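Local coordinates for acyl-CoA dehydrogenase (Mycobacterium thermoresistibile, PDB 3NF4), which binds flavin adenine dinucleotide and, as an acyl-CoA dehydrogenase, probably catalyses the flavin-dependent alpha,beta-desaturation of acyl-CoA thioesters, at residues 38-43 with 354-359; 170-175 with 214-219; 199-204 with 220-225. All coordinates share one frame; numbering follows the deposited sequence.

Contact 1. Residues 38-43 with 354-359; sequences IVDRHE and DYRVER
Asp-40 receives two arginines from segment 354-359, Arg-356 and Arg-359, in a salt-bridge network. Arg-356 can be followed outward from its CB. With CG anti to the carbonyl carbon (chi1 -72°) and the chain extended from there to NE, the side chain runs across to the aspartate. CG and CD both pass Asp-40 OD1 at 3.7 Å. NE then straddles the carboxylate, bonding to Asp-40 OD1 at 2.9 Å and to Asp-40 OD2 at 3.2 Å, each oxygen offering its syn lone pair; OD2 lies close to the guanidinium plane, OD1 tilted from it. Beyond CZ, NH2 makes a weak bond to OD2, touches CG1 of Val-39 at 3.6 Å and weakly reaches a water that also accepts from the backbone N of Asp-40. The Asp-40 carboxylate and Arg-356 guanidinium planes stand nearly perpendicular, 81° apart.

Arg-359 NH2 meets Asp-40 OD1 at 2.8 Å, almost in line with the C-O bond, giving this oxygen two donors. A bend at chi3 (62°) turns the guanidinium past Glu-43, whose CB packs on Arg-359 CD at 3.9 Å.

Arg-356 NH1 also pairs with Asp-36 and Arg-359 NH1 with Glu-363, while the Glu-43 carboxylate turns to His-213, Ala-214 and Trp-91. The network thus joins helix 39-45 of the N-terminal domain to helix 357-367 of the C-terminal domain and the loop leading into it.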
ATOM      1  N   ILE A  38       7.762 -30.003  20.222  1.00 62.47           N
ATOM      2  CA  ILE A  38       6.358 -30.289  20.595  1.00 60.96           C
ATOM      3  C   ILE A  38       5.314 -29.268  20.071  1.00 59.21           C
ATOM      4  O   ILE A  38       4.106 -29.502  20.199  1.00 59.42           O
ATOM      5  CB  ILE A  38       6.193 -30.399  22.145  1.00 61.67           C
ATOM      6  CG1 ILE A  38       6.701 -29.122  22.847  1.00 61.22           C
ATOM      7  CG2 ILE A  38       6.883 -31.674  22.698  1.00 62.80           C
ATOM      8  CD1 ILE A  38       6.432 -29.075  24.359  1.00 61.54           C
ATOM      9  N   VAL A  39       5.760 -28.151  19.498  1.00 57.36           N
ATOM     10  CA  VAL A  39       4.847 -27.049  19.159  1.00 55.43           C
ATOM     11  C   VAL A  39       3.764 -27.382  18.109  1.00 55.41           C
ATOM     12  O   VAL A  39       2.585 -27.008  18.294  1.00 54.46           O
ATOM     13  CB  VAL A  39       5.594 -25.715  18.828  1.00 54.75           C
ATOM     14  CG1 VAL A  39       6.577 -25.868  17.656  1.00 52.69           C
ATOM     15  CG2 VAL A  39       4.597 -24.577  18.559  1.00 52.97           C
ATOM     16  N   ASP A  40       4.146 -28.078  17.035  1.00 55.97           N
ATOM     17  CA  ASP A  40       3.207 -28.421  15.959  1.00 56.36           C
ATOM     18  C   ASP A  40       2.064 -29.313  16.452  1.00 56.42           C
ATOM     19  O   ASP A  40       0.917 -29.160  16.045  1.00 54.68           O
ATOM     20  CB  ASP A  40       3.925 -29.101  14.785  1.00 57.41           C
ATOM     21  CG  ASP A  40       4.893 -28.157  14.030  1.00 61.55           C
ATOM     22  OD1 ASP A  40       4.819 -26.907  14.159  1.00 63.35           O
ATOM     23  OD2 ASP A  40       5.751 -28.681  13.277  1.00 66.51           O
ATOM     24  N   ARG A  41       2.381 -30.227  17.357  1.00 57.22           N
ATOM     25  CA  ARG A  41       1.385 -31.177  17.841  1.00 57.85           C
ATOM     26  C   ARG A  41       0.408 -30.555  18.844  1.00 56.26           C
ATOM     27  O   ARG A  41      -0.770 -30.871  18.831  1.00 56.56           O
ATOM     28  CB  ARG A  41       2.071 -32.431  18.419  1.00 59.21           C
ATOM     29  CG  ARG A  41       1.128 -33.466  19.014  1.00 64.14           C
ATOM     30  CD  ARG A  41       0.095 -33.976  17.976  1.00 71.19           C
ATOM     31  NE  ARG A  41       0.468 -35.261  17.396  1.00 77.45           N
ATOM     32  CZ  ARG A  41      -0.122 -36.421  17.687  1.00 81.33           C
ATOM     33  NH1 ARG A  41      -1.146 -36.474  18.545  1.00 81.26           N
ATOM     34  NH2 ARG A  41       0.313 -37.538  17.109  1.00 83.76           N
ATOM     35  N   HIS A  42       0.900 -29.689  19.712  1.00 55.71           N
ATOM     36  CA  HIS A  42       0.052 -29.025  20.674  1.00 55.64           C
ATOM     37  C   HIS A  42      -0.843 -27.953  20.045  1.00 54.74           C
ATOM     38  O   HIS A  42      -1.960 -27.735  20.514  1.00 53.92           O
ATOM     39  CB  HIS A  42       0.885 -28.387  21.766  1.00 56.40           C
ATOM     40  CG  HIS A  42       1.263 -29.321  22.869  1.00 59.67           C
ATOM     41  ND1 HIS A  42       0.336 -29.873  23.728  1.00 61.18           N
ATOM     42  CD2 HIS A  42       2.473 -29.786  23.266  1.00 61.24           C
ATOM     43  CE1 HIS A  42       0.960 -30.653  24.599  1.00 64.11           C
ATOM     44  NE2 HIS A  42       2.256 -30.621  24.335  1.00 63.19           N
ATOM     45  N   GLU A  43      -0.351 -27.275  19.012  1.00 53.59           N
ATOM     46  CA  GLU A  43      -1.174 -26.286  18.335  1.00 53.51           C
ATOM     47  C   GLU A  43      -2.245 -26.976  17.494  1.00 54.13           C
ATOM     48  O   GLU A  43      -3.371 -26.502  17.405  1.00 53.11           O
ATOM     49  CB  GLU A  43      -0.341 -25.308  17.485  1.00 51.75           C
ATOM     50  CG  GLU A  43       0.332 -24.176  18.276  1.00 50.91           C
ATOM     51  CD  GLU A  43      -0.648 -23.202  18.940  1.00 52.08           C
ATOM     52  OE1 GLU A  43      -1.753 -22.952  18.380  1.00 52.39           O
ATOM     53  OE2 GLU A  43      -0.317 -22.690  20.039  1.00 50.92           O
ATOM     54  N   ASP A 354       1.348 -29.539   5.663  1.00 56.44           N
ATOM     55  CA  ASP A 354       2.692 -30.123   5.591  1.00 57.79           C
ATOM     56  C   ASP A 354       3.813 -29.155   6.027  1.00 57.19           C
ATOM     57  O   ASP A 354       4.909 -29.592   6.368  1.00 58.62           O
ATOM     58  CB  ASP A 354       2.999 -30.651   4.182  1.00 59.07           C
ATOM     59  N   TYR A 355       3.549 -27.851   5.986  1.00 55.22           N
ATOM     60  CA  TYR A 355       4.512 -26.855   6.456  1.00 53.38           C
ATOM     61  C   TYR A 355       3.888 -25.929   7.503  1.00 51.34           C
ATOM     62  O   TYR A 355       2.662 -25.924   7.689  1.00 50.51           O
ATOM     63  CB  TYR A 355       5.092 -26.053   5.277  1.00 53.56           C
ATOM     64  CG  TYR A 355       5.786 -26.924   4.280  1.00 55.62           C
ATOM     65  CD1 TYR A 355       7.121 -27.332   4.474  1.00 59.28           C
ATOM     66  CD2 TYR A 355       5.106 -27.382   3.173  1.00 56.80           C
ATOM     67  CE1 TYR A 355       7.757 -28.183   3.555  1.00 62.90           C
ATOM     68  CE2 TYR A 355       5.716 -28.217   2.254  1.00 61.46           C
ATOM     69  CZ  TYR A 355       7.034 -28.623   2.437  1.00 63.50           C
ATOM     70  OH  TYR A 355       7.596 -29.455   1.490  1.00 64.36           O
ATOM     71  N   ARG A 356       4.743 -25.142   8.160  1.00 49.69           N
ATOM     72  CA  ARG A 356       4.354 -24.215   9.240  1.00 48.37           C
ATOM     73  C   ARG A 356       3.762 -22.844   8.799  1.00 46.09           C
ATOM     74  O   ARG A 356       3.071 -22.193   9.572  1.00 45.89           O
ATOM     75  CB  ARG A 356       5.559 -23.990  10.160  1.00 48.70           C
ATOM     76  CG  ARG A 356       5.905 -25.187  11.037  1.00 51.00           C
ATOM     77  CD  ARG A 356       7.068 -24.854  11.983  1.00 53.92           C
ATOM     78  NE  ARG A 356       7.260 -25.881  13.011  1.00 55.69           N
ATOM     79  CZ  ARG A 356       8.298 -25.945  13.850  1.00 56.82           C
ATOM     80  NH1 ARG A 356       9.267 -25.042  13.792  1.00 58.04           N
ATOM     81  NH2 ARG A 356       8.377 -26.924  14.744  1.00 56.69           N
ATOM     82  N   VAL A 357       4.042 -22.405   7.571  1.00 44.44           N
ATOM     83  CA  VAL A 357       3.686 -21.038   7.142  1.00 42.96           C
ATOM     84  C   VAL A 357       2.161 -20.710   7.175  1.00 42.26           C
ATOM     85  O   VAL A 357       1.782 -19.559   7.417  1.00 40.25           O
ATOM     86  CB  VAL A 357       4.349 -20.643   5.793  1.00 42.54           C
ATOM     87  CG1 VAL A 357       5.849 -20.576   5.968  1.00 42.30           C
ATOM     88  CG2 VAL A 357       3.996 -21.649   4.673  1.00 42.04           C
ATOM     89  N   GLU A 358       1.306 -21.722   6.977  1.00 41.99           N
ATOM     90  CA  GLU A 358      -0.146 -21.486   7.044  1.00 42.07           C
ATOM     91  C   GLU A 358      -0.578 -21.200   8.482  1.00 41.61           C
ATOM     92  O   GLU A 358      -1.466 -20.370   8.710  1.00 41.18           O
ATOM     93  CB  GLU A 358      -0.957 -22.621   6.414  1.00 42.84           C
ATOM     94  CG  GLU A 358      -0.940 -23.949   7.214  1.00 46.72           C
ATOM     95  CD  GLU A 358      -1.949 -23.970   8.384  1.00 48.91           C
ATOM     96  OE1 GLU A 358      -1.734 -24.749   9.357  1.00 46.87           O
ATOM     97  OE2 GLU A 358      -2.932 -23.183   8.318  1.00 48.76           O
ATOM     98  N   ARG A 359       0.075 -21.850   9.454  1.00 40.72           N
ATOM     99  CA  ARG A 359      -0.159 -21.516  10.863  1.00 39.50           C
ATOM    100  C   ARG A 359       0.322 -20.081  11.216  1.00 39.06           C
ATOM    101  O   ARG A 359      -0.374 -19.343  11.939  1.00 38.09           O
ATOM    102  CB  ARG A 359       0.495 -22.564  11.779  1.00 39.71           C
ATOM    103  CG  ARG A 359       0.451 -22.204  13.278  1.00 40.15           C
ATOM    104  CD  ARG A 359       0.756 -23.420  14.241  1.00 40.53           C
ATOM    105  NE  ARG A 359       2.111 -23.991  14.084  1.00 39.11           N
ATOM    106  CZ  ARG A 359       3.220 -23.534  14.674  1.00 40.33           C
ATOM    107  NH1 ARG A 359       3.207 -22.475  15.485  1.00 39.48           N
ATOM    108  NH2 ARG A 359       4.375 -24.150  14.460  1.00 41.12           N
TER
HETATM  109  O   HOH W   1       7.065 -29.305  16.403  1.00 37.47           O

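Contact 2. Residues 170-175 with 214-219; sequences GGKADF and AVPTTS
Thr-218 lays its side chain against the backbone of Gly-170, both branches of the threonine taking part. OG1 approaches Gly-170 CA to 3.3 Å, and Thr-218 CG2 lies 3.3 Å from Gly-170 O. The first torsion explains the pairing: at chi1 81° OG1 is held between the backbone N and the carbonyl carbon, while CG2 lies beside the N. The hydroxyl does not bond across the contact; it donates to the carbonyl of its neighbour, Thr-218 OG1 to Ser-219 O at 3.3 Å, from above the carbonyl plane.

OG1 occupies the side of Gly-170 CA on which a side chain would otherwise project, and the hydroxyl packs directly on the main chain. Gly-171 turns the chain with a positive phi (86°), and its N bonds to the Tyr-176 hydroxyl. Pro-216 CG rests 4.0 Å from Gly-170 O and meets CG of the exposed Lys-172 at 4.2 Å, the second a loose apolar touch of the proline ring with the aliphatic part of the lysine.

Thr-217, turned away from the loop, touches the flavin-adenine dinucleotide. Residues on the two sides of the strand thus serve different partners, the loop between strands 157-168 and 175-181 lying behind a strand that lines the cofactor pocket, an arrangement in keeping with the beta-rich middle domain of acyl-CoA dehydrogenases.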
ATOM      1  N   GLY A 170      -6.544 -17.768  31.312  1.00 59.44           N
ATOM      2  CA  GLY A 170      -7.774 -17.903  32.098  1.00 61.32           C
ATOM      3  C   GLY A 170      -8.034 -19.328  32.568  1.00 62.62           C
ATOM      4  O   GLY A 170      -8.123 -20.251  31.759  1.00 61.92           O
ATOM      5  N   GLY A 171      -8.136 -19.511  33.882  1.00 64.40           N
ATOM      6  CA  GLY A 171      -8.351 -20.833  34.442  1.00 66.11           C
ATOM      7  C   GLY A 171      -7.091 -21.646  34.681  1.00 67.08           C
ATOM      8  O   GLY A 171      -7.191 -22.828  34.998  1.00 68.27           O
ATOM      9  N   LYS A 172      -5.910 -21.041  34.537  1.00 66.86           N
ATOM     10  CA  LYS A 172      -4.655 -21.771  34.747  1.00 67.59           C
ATOM     11  C   LYS A 172      -3.573 -20.950  35.452  1.00 68.36           C
ATOM     12  O   LYS A 172      -2.466 -21.449  35.666  1.00 68.72           O
ATOM     13  CB  LYS A 172      -4.086 -22.289  33.415  1.00 66.63           C
ATOM     14  CG  LYS A 172      -4.950 -23.282  32.644  1.00 68.31           C
ATOM     15  CD  LYS A 172      -4.758 -24.729  33.109  1.00 73.01           C
ATOM     16  CE  LYS A 172      -5.637 -25.665  32.275  1.00 75.82           C
ATOM     17  NZ  LYS A 172      -5.434 -27.111  32.585  1.00 78.41           N
ATOM     18  N   ALA A 173      -3.867 -19.689  35.774  1.00 68.84           N
ATOM     19  CA  ALA A 173      -2.882 -18.801  36.406  1.00 69.24           C
ATOM     20  C   ALA A 173      -2.969 -18.939  37.908  1.00 70.98           C
ATOM     21  O   ALA A 173      -3.996 -19.384  38.431  1.00 71.53           O
ATOM     22  CB  ALA A 173      -3.099 -17.348  36.001  1.00 68.56           C
ATOM     23  N   ASP A 174      -1.906 -18.538  38.594  1.00 71.55           N
ATOM     24  CA  ASP A 174      -1.851 -18.624  40.046  1.00 73.78           C
ATOM     25  C   ASP A 174      -2.423 -17.385  40.718  1.00 73.92           C
ATOM     26  O   ASP A 174      -2.856 -17.456  41.868  1.00 75.48           O
ATOM     27  CB  ASP A 174      -0.416 -18.892  40.531  1.00 74.89           C
ATOM     28  CG  ASP A 174       0.210 -20.123  39.870  1.00 76.51           C
ATOM     29  OD1 ASP A 174      -0.394 -21.213  39.869  1.00 79.82           O
ATOM     30  OD2 ASP A 174       1.326 -20.005  39.348  1.00 81.22           O
ATOM     31  N   PHE A 175      -2.420 -16.265  39.991  1.00 72.61           N
ATOM     32  CA  PHE A 175      -2.947 -14.987  40.462  1.00 72.52           C
ATOM     33  C   PHE A 175      -3.465 -14.146  39.297  1.00 71.27           C
ATOM     34  O   PHE A 175      -3.029 -14.312  38.145  1.00 69.66           O
ATOM     35  CB  PHE A 175      -1.906 -14.207  41.294  1.00 73.98           C
ATOM     36  CG  PHE A 175      -0.651 -13.816  40.527  1.00 73.13           C
ATOM     37  CD1 PHE A 175      -0.548 -12.565  39.929  1.00 73.11           C
ATOM     38  CD2 PHE A 175       0.430 -14.691  40.420  1.00 72.74           C
ATOM     39  CE1 PHE A 175       0.610 -12.195  39.228  1.00 71.50           C
ATOM     40  CE2 PHE A 175       1.590 -14.328  39.714  1.00 72.02           C
ATOM     41  CZ  PHE A 175       1.679 -13.077  39.128  1.00 70.18           C
ATOM     42  N   ALA A 214      -2.744 -23.023  22.067  1.00 51.64           N
ATOM     43  CA  ALA A 214      -2.206 -23.787  23.195  1.00 52.45           C
ATOM     44  C   ALA A 214      -2.526 -23.254  24.607  1.00 53.20           C
ATOM     45  O   ALA A 214      -2.967 -24.008  25.466  1.00 53.87           O
ATOM     46  CB  ALA A 214      -0.720 -23.970  23.037  1.00 52.79           C
ATOM     47  N   VAL A 215      -2.233 -21.981  24.851  1.00 52.75           N
ATOM     48  CA  VAL A 215      -2.557 -21.317  26.104  1.00 53.08           C
ATOM     49  C   VAL A 215      -4.012 -20.823  25.933  1.00 52.28           C
ATOM     50  O   VAL A 215      -4.293 -20.098  24.978  1.00 51.28           O
ATOM     51  CB  VAL A 215      -1.626 -20.097  26.320  1.00 52.91           C
ATOM     52  CG1 VAL A 215      -1.983 -19.345  27.580  1.00 54.81           C
ATOM     53  CG2 VAL A 215      -0.159 -20.510  26.362  1.00 54.19           C
ATOM     54  N   PRO A 216      -4.923 -21.187  26.864  1.00 52.01           N
ATOM     55  CA  PRO A 216      -6.337 -20.858  26.642  1.00 51.31           C
ATOM     56  C   PRO A 216      -6.694 -19.387  26.936  1.00 51.06           C
ATOM     57  O   PRO A 216      -6.054 -18.739  27.759  1.00 51.02           O
ATOM     58  CB  PRO A 216      -7.070 -21.799  27.616  1.00 52.09           C
ATOM     59  CG  PRO A 216      -6.086 -22.009  28.761  1.00 52.94           C
ATOM     60  CD  PRO A 216      -4.682 -21.705  28.228  1.00 52.85           C
ATOM     61  N   THR A 217      -7.727 -18.897  26.258  1.00 50.88           N
ATOM     62  CA  THR A 217      -8.307 -17.583  26.481  1.00 51.89           C
ATOM     63  C   THR A 217      -9.756 -17.788  26.977  1.00 52.92           C
ATOM     64  O   THR A 217     -10.570 -18.397  26.285  1.00 52.18           O
ATOM     65  CB  THR A 217      -8.286 -16.759  25.137  1.00 51.18           C
ATOM     66  OG1 THR A 217      -6.936 -16.667  24.637  1.00 52.96           O
ATOM     67  CG2 THR A 217      -8.845 -15.350  25.332  1.00 50.63           C
ATOM     68  N   THR A 218     -10.090 -17.293  28.165  1.00 54.90           N
ATOM     69  CA  THR A 218     -11.426 -17.584  28.751  1.00 57.04           C
ATOM     70  C   THR A 218     -12.103 -16.369  29.396  1.00 58.71           C
ATOM     71  O   THR A 218     -11.439 -15.373  29.717  1.00 58.65           O
ATOM     72  CB  THR A 218     -11.388 -18.728  29.843  1.00 58.47           C
ATOM     73  OG1 THR A 218     -10.942 -18.195  31.107  1.00 59.89           O
ATOM     74  CG2 THR A 218     -10.498 -19.942  29.424  1.00 57.45           C
ATOM     75  N   SER A 219     -13.415 -16.474  29.618  1.00 60.34           N
ATOM     76  CA  SER A 219     -14.138 -15.494  30.428  1.00 63.04           C
ATOM     77  C   SER A 219     -14.113 -15.821  31.935  1.00 64.90           C
ATOM     78  O   SER A 219     -13.703 -16.925  32.332  1.00 65.57           O
ATOM     79  CB  SER A 219     -15.572 -15.330  29.909  1.00 63.64           C
ATOM     80  OG  SER A 219     -16.373 -16.441  30.263  1.00 65.65           O
TER

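Contact 3. Residues 199-204 with 220-225; sequences PGLSFG and AFYDNA
Leu-201 and Tyr-222 lie side by side and point the same way, so that the leucine's CD1 comes over one face of the phenol ring. This CH-pi contact places CD1 4.1 Å from the ring centroid of Tyr-222, displaced toward the rim; with CG of Leu-201 anti to the backbone N (chi1 168°), the second torsion (63°) puts CD1 over the ring. On the same face of the sheet, Phe-203 brings CD1 and CE1 against the methyl group of Ala-220, with CE1 to Ala-220 CB at 3.9 Å. The other face carries Ser-202 and Phe-221, where Ser-202 OG stands at the edge of the phenyl ring, near its plane.

Between the two faces the backbones run antiparallel. Ser-202 and Phe-221 form a hydrogen-bonded pair, Phe-221 N to Ser-202 O at 2.9 Å and Ser-202 N to Phe-221 O at 3.2 Å. Asp-223 N adds a third bond to Gly-200 O at 2.9 Å as the second strand reaches its corner.

Val-194 of strand 189-195 touches both Leu-201 and Tyr-222, extending the apolar face to the neighbouring sheet. Hydrogen bonds therefore set the register of edge strand 201-203, while apolar and CH-pi packing secures one face and the exposed Ser-202 and Phe-221 occupy the other.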
ATOM      1  N   PRO A 199     -13.018 -17.649  46.461  1.00 86.72           N
ATOM      2  CA  PRO A 199     -14.366 -18.229  46.489  1.00 86.77           C
ATOM      3  C   PRO A 199     -15.385 -17.350  45.752  1.00 85.95           C
ATOM      4  O   PRO A 199     -15.395 -16.122  45.917  1.00 86.03           O
ATOM      5  CB  PRO A 199     -14.691 -18.325  47.993  1.00 89.15           C
ATOM      6  CG  PRO A 199     -13.364 -17.990  48.733  1.00 90.20           C
ATOM      7  CD  PRO A 199     -12.629 -17.103  47.777  1.00 88.39           C
ATOM      8  N   GLY A 200     -16.228 -17.995  44.946  1.00 84.62           N
ATOM      9  CA  GLY A 200     -17.173 -17.302  44.076  1.00 83.39           C
ATOM     10  C   GLY A 200     -16.653 -17.021  42.669  1.00 80.79           C
ATOM     11  O   GLY A 200     -17.392 -16.486  41.841  1.00 80.21           O
ATOM     12  N   LEU A 201     -15.393 -17.376  42.408  1.00 79.30           N
ATOM     13  CA  LEU A 201     -14.741 -17.166  41.100  1.00 77.46           C
ATOM     14  C   LEU A 201     -14.712 -18.431  40.237  1.00 75.98           C
ATOM     15  O   LEU A 201     -14.223 -19.467  40.666  1.00 76.30           O
ATOM     16  CB  LEU A 201     -13.305 -16.622  41.268  1.00 76.61           C
ATOM     17  CG  LEU A 201     -12.382 -16.607  40.026  1.00 75.35           C
ATOM     18  CD1 LEU A 201     -12.900 -15.684  38.867  1.00 71.26           C
ATOM     19  CD2 LEU A 201     -10.946 -16.265  40.405  1.00 73.56           C
ATOM     20  N   SER A 202     -15.215 -18.318  39.013  1.00 74.76           N
ATOM     21  CA  SER A 202     -15.287 -19.450  38.081  1.00 74.22           C
ATOM     22  C   SER A 202     -14.987 -19.021  36.622  1.00 72.31           C
ATOM     23  O   SER A 202     -15.183 -17.858  36.259  1.00 71.93           O
ATOM     24  CB  SER A 202     -16.671 -20.112  38.174  1.00 74.78           C
ATOM     25  OG  SER A 202     -17.690 -19.189  37.821  1.00 75.65           O
ATOM     26  N   PHE A 203     -14.529 -19.961  35.795  1.00 70.99           N
ATOM     27  CA  PHE A 203     -14.115 -19.641  34.427  1.00 69.54           C
ATOM     28  C   PHE A 203     -14.890 -20.424  33.381  1.00 69.11           C
ATOM     29  O   PHE A 203     -15.039 -21.635  33.504  1.00 69.66           O
ATOM     30  CB  PHE A 203     -12.610 -19.887  34.247  1.00 68.64           C
ATOM     31  CG  PHE A 203     -11.748 -19.059  35.156  1.00 68.51           C
ATOM     32  CD1 PHE A 203     -11.337 -17.798  34.781  1.00 67.60           C
ATOM     33  CD2 PHE A 203     -11.346 -19.548  36.394  1.00 70.50           C
ATOM     34  CE1 PHE A 203     -10.535 -17.020  35.631  1.00 69.88           C
ATOM     35  CE2 PHE A 203     -10.541 -18.786  37.249  1.00 70.82           C
ATOM     36  CZ  PHE A 203     -10.137 -17.522  36.873  1.00 69.13           C
ATOM     37  N   GLY A 204     -15.356 -19.734  32.336  1.00 68.29           N
ATOM     38  CA  GLY A 204     -16.058 -20.390  31.229  1.00 67.17           C
ATOM     39  C   GLY A 204     -15.145 -21.243  30.350  1.00 66.11           C
ATOM     40  O   GLY A 204     -13.942 -21.351  30.603  1.00 65.55           O
ATOM     41  N   ALA A 220     -14.518 -14.861  32.774  1.00 66.50           N
ATOM     42  CA  ALA A 220     -14.626 -15.087  34.232  1.00 68.47           C
ATOM     43  C   ALA A 220     -15.931 -14.583  34.846  1.00 70.16           C
ATOM     44  O   ALA A 220     -16.529 -13.613  34.376  1.00 70.03           O
ATOM     45  CB  ALA A 220     -13.411 -14.500  34.999  1.00 68.71           C
ATOM     46  N   PHE A 221     -16.351 -15.236  35.925  1.00 72.18           N
ATOM     47  CA  PHE A 221     -17.575 -14.849  36.610  1.00 74.41           C
ATOM     48  C   PHE A 221     -17.399 -14.720  38.121  1.00 75.93           C
ATOM     49  O   PHE A 221     -16.975 -15.663  38.786  1.00 75.79           O
ATOM     50  CB  PHE A 221     -18.699 -15.824  36.261  1.00 74.72           C
ATOM     51  CG  PHE A 221     -20.026 -15.471  36.884  1.00 78.86           C
ATOM     52  CD1 PHE A 221     -20.679 -14.271  36.547  1.00 81.10           C
ATOM     53  CD2 PHE A 221     -20.630 -16.341  37.797  1.00 80.78           C
ATOM     54  CE1 PHE A 221     -21.907 -13.939  37.121  1.00 84.33           C
ATOM     55  CE2 PHE A 221     -21.851 -16.023  38.380  1.00 84.11           C
ATOM     56  CZ  PHE A 221     -22.498 -14.821  38.045  1.00 85.05           C
ATOM     57  N   TYR A 222     -17.729 -13.542  38.647  1.00 77.66           N
ATOM     58  CA  TYR A 222     -17.683 -13.278  40.092  1.00 79.95           C
ATOM     59  C   TYR A 222     -19.089 -13.324  40.735  1.00 82.52           C
ATOM     60  O   TYR A 222     -19.956 -12.503  40.429  1.00 83.00           O
ATOM     61  CB  TYR A 222     -16.983 -11.938  40.386  1.00 79.83           C
ATOM     62  CG  TYR A 222     -15.488 -11.906  40.092  1.00 77.28           C
ATOM     63  CD1 TYR A 222     -14.553 -12.167  41.102  1.00 76.13           C
ATOM     64  CD2 TYR A 222     -15.004 -11.591  38.801  1.00 74.21           C
ATOM     65  CE1 TYR A 222     -13.173 -12.130  40.846  1.00 74.20           C
ATOM     66  CE2 TYR A 222     -13.629 -11.542  38.527  1.00 71.46           C
ATOM     67  CZ  TYR A 222     -12.723 -11.816  39.554  1.00 73.71           C
ATOM     68  OH  TYR A 222     -11.381 -11.782  39.302  1.00 70.94           O
ATOM     69  N   ASP A 223     -19.285 -14.288  41.638  1.00 84.72           N
ATOM     70  CA  ASP A 223     -20.580 -14.579  42.269  1.00 87.00           C
ATOM     71  C   ASP A 223     -20.462 -14.375  43.787  1.00 89.66           C
ATOM     72  O   ASP A 223     -20.050 -15.294  44.513  1.00 90.06           O
ATOM     73  CB  ASP A 223     -20.951 -16.041  41.963  1.00 86.68           C
ATOM     74  CG  ASP A 223     -22.424 -16.386  42.259  1.00 88.67           C
ATOM     75  OD1 ASP A 223     -23.187 -15.548  42.798  1.00 89.62           O
ATOM     76  OD2 ASP A 223     -22.817 -17.526  41.919  1.00 88.15           O
ATOM     77  N   ASN A 224     -20.819 -13.176  44.258  1.00 91.41           N
ATOM     78  CA  ASN A 224     -20.619 -12.782  45.662  1.00 93.84           C
ATOM     79  C   ASN A 224     -19.219 -13.112  46.166  1.00 93.39           C
ATOM     80  O   ASN A 224     -19.050 -13.779  47.188  1.00 94.76           O
ATOM     81  CB  ASN A 224     -21.682 -13.412  46.578  1.00 95.94           C
ATOM     82  CG  ASN A 224     -22.954 -12.582  46.661  1.00 98.33           C
ATOM     83  OD1 ASN A 224     -22.907 -11.347  46.680  1.00 99.95           O
ATOM     84  ND2 ASN A 224     -24.102 -13.260  46.723  1.00 99.59           N
ATOM     85  N   ALA A 225     -18.218 -12.658  45.425  1.00 91.86           N
ATOM     86  CA  ALA A 225     -16.831 -12.946  45.745  1.00 91.09           C
ATOM     87  C   ALA A 225     -16.280 -11.918  46.736  1.00 92.30           C
ATOM     88  O   ALA A 225     -15.822 -10.847  46.338  1.00 91.63           O
ATOM     89  CB  ALA A 225     -15.995 -12.989  44.474  1.00 89.06           C
TER

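In the fold
Contacts 2 and 3 share strand 217-228 and lie within the middle domain, their centres 14 Å apart. They meet directly: Ser-219 O is 3.3 Å from Gly-204 N, a probable hydrogen bond, and Thr-218 OG1 packs 3.7 Å from Phe-203 CD1. Contact 1 has its centre 22 Å from that of contact 2, yet reaches it through Glu-43 OE2, 3.2 Å from Ala-214 N and probably hydrogen-bonded. Contacts 1 and 3 remain separate, with nearest atoms about 17 Å apart. Contact 2 is the one at the cofactor, through Thr-217; the side chains of Glu-43 and Phe-203 each lie about 11 Å from the flavin-adenine dinucleotide.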